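Local coordinates for T9SS C-terminal target domain-containing protein (Bacteroides cellulosilyticus, PDB 5JVK) that probably hydrolyses O-glycosyl bonds as a family 39 glycoside hydrolase of a gut symbiont, at residues Ala459-Asp462 / Val463-Arg467. Sequence-based numbering, arbitrary orientation.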
loop_
_atom_site.group_PDB
_atom_site.type_symbol
_atom_site.label_atom_id
_atom_site.label_comp_id
_atom_site.label_asym_id
_atom_site.label_seq_id
_atom_site.Cartn_x
_atom_site.Cartn_y
_atom_site.Cartn_z
ATOM N N ALA A 459 -19.952 18.105 19.362
ATOM C CA ALA A 459 -19.066 18.917 18.521
ATOM C C ALA A 459 -17.774 19.287 19.264
ATOM O O ALA A 459 -17.801 20.152 20.147
ATOM C CB ALA A 459 -19.790 20.178 18.060
ATOM N N PRO A 460 -16.641 18.632 18.913
ATOM C CA PRO A 460 -15.400 18.839 19.669
ATOM C C PRO A 460 -14.739 20.200 19.396
ATOM O O PRO A 460 -14.174 20.802 20.312
ATOM C CB PRO A 460 -14.519 17.674 19.213
ATOM C CG PRO A 460 -14.987 17.353 17.837
ATOM C CD PRO A 460 -16.429 17.760 17.739
ATOM N N THR A 461 -14.804 20.653 18.144
ATOM C CA THR A 461 -14.468 22.018 17.749
ATOM C C THR A 461 -15.795 22.712 17.421
ATOM O O THR A 461 -16.836 22.048 17.324
ATOM C CB THR A 461 -13.544 22.016 16.505
ATOM O OG1 THR A 461 -12.602 20.935 16.596
ATOM C CG2 THR A 461 -12.780 23.334 16.363
ATOM N N ASP A 462 -15.772 24.036 17.262
ATOM C CA ASP A 462 -16.958 24.778 16.802
ATOM C C ASP A 462 -17.384 24.327 15.402
ATOM O O ASP A 462 -16.557 23.896 14.595
ATOM C CB ASP A 462 -16.709 26.293 16.801
ATOM C CG ASP A 462 -16.489 26.861 18.197
ATOM O OD1 ASP A 462 -17.058 26.328 19.177
ATOM O OD2 ASP A 462 -15.741 27.855 18.311
ATOM N N VAL A 463 -18.678 24.448 15.128
ATOM C CA VAL A 463 -19.284 23.894 13.913
ATOM C C VAL A 463 -18.823 24.629 12.643
ATOM O O VAL A 463 -18.594 24.000 11.608
ATOM C CB VAL A 463 -20.829 23.879 14.028
ATOM C CG1 VAL A 463 -21.484 23.459 12.718
ATOM C CG2 VAL A 463 -21.260 22.948 15.158
ATOM N N ASP A 464 -18.681 25.950 12.734
ATOM C CA ASP A 464 -18.148 26.762 11.628
ATOM C C ASP A 464 -16.667 26.504 11.295
ATOM O O ASP A 464 -16.211 26.900 10.222
ATOM C CB ASP A 464 -18.384 28.263 11.884
ATOM C CG ASP A 464 -17.614 28.797 13.093
ATOM O OD1 ASP A 464 -17.364 28.031 14.051
ATOM O OD2 ASP A 464 -17.275 30.000 13.087
ATOM N N LYS A 465 -15.927 25.855 12.202
ATOM C CA LYS A 465 -14.534 25.438 11.954
ATOM C C LYS A 465 -14.387 23.970 11.503
ATOM O O LYS A 465 -13.292 23.412 11.590
ATOM C CB LYS A 465 -13.685 25.672 13.211
ATOM C CG LYS A 465 -13.635 27.117 13.679
ATOM C CD LYS A 465 -12.750 27.266 14.908
ATOM C CE LYS A 465 -12.832 28.673 15.490
ATOM N NZ LYS A 465 -12.098 28.790 16.782
ATOM N N LEU A 466 -15.463 23.356 11.004
ATOM C CA LEU A 466 -15.435 21.954 10.581
ATOM C C LEU A 466 -15.949 21.758 9.155
ATOM O O LEU A 466 -16.930 22.383 8.747
ATOM C CB LEU A 466 -16.252 21.090 11.550
ATOM C CG LEU A 466 -15.673 20.894 12.957
ATOM C CD1 LEU A 466 -16.690 20.214 13.860
ATOM C CD2 LEU A 466 -14.377 20.096 12.924
ATOM N N ARG A 467 -15.260 20.896 8.407
ATOM C CA ARG A 467 -15.719 20.398 7.112
ATOM C C ARG A 467 -15.840 18.882 7.196
ATOM O O ARG A 467 -14.969 18.231 7.763
ATOM C CB ARG A 467 -14.726 20.750 6.004
ATOM C CG ARG A 467 -14.879 22.139 5.404
ATOM C CD ARG A 467 -14.161 22.213 4.061
ATOM N NE ARG A 467 -12.750 21.827 4.177
ATOM C CZ ARG A 467 -11.983 21.344 3.193
ATOM N NH1 ARG A 467 -12.460 21.157 1.958
ATOM N NH2 ARG A 467 -10.712 21.031 3.449
#
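The extended side chain of K465 crosses T461 and runs beside D462. K465 CB lies 3.6 Å from D462 O and 4.0 Å from T461 CG2; further along, CD passes the same methyl, and the side chains of T461 and K465 cross at about a right angle. CE and NZ then run beside the D462 carboxylate; K465 NZ ends 4.1 Å from D462 OD2, too far for a salt bridge, though a weak attraction is likely. With CG anti to its own carbonyl carbon (chi1 -60°) and the rest of the chain extended, the lysine keeps its methylenes against the threonine and carries its charge out to the exposed surface. Threonine suits its place by having two faces: CG2 meets the lysine, while OG1 makes a weak hydrogen bond to Y443 OH. The backbone closes the turn where K465 N donates to D462 O (3.2 Å, 141° at the hydrogen) from well above the carbonyl plane, and L466 N bonds to V463 O. Leucine suits the buried L466 position because its branched end covers backbone and side chain together: L466 CG sits 3.5 Å from D462 O, CD1 nears T461 O, and L466 CD2 lies 4.1 Å from T461 CB, with L478 also against the side chain. Shortened to an alanine, L466 would lose both methyls and is likely to leave a gap beside T461 CB, with L478 keeping fewer apolar contacts. V463, branched and apolar, reaches A459 CB through CG2 and also rests on L478 and V480. Two overlapping type I turns, D462-K465 and V463-L466, form a short 3-10 connection from strand 453-458 to strand 466-469 of the C-terminal antiparallel sheet.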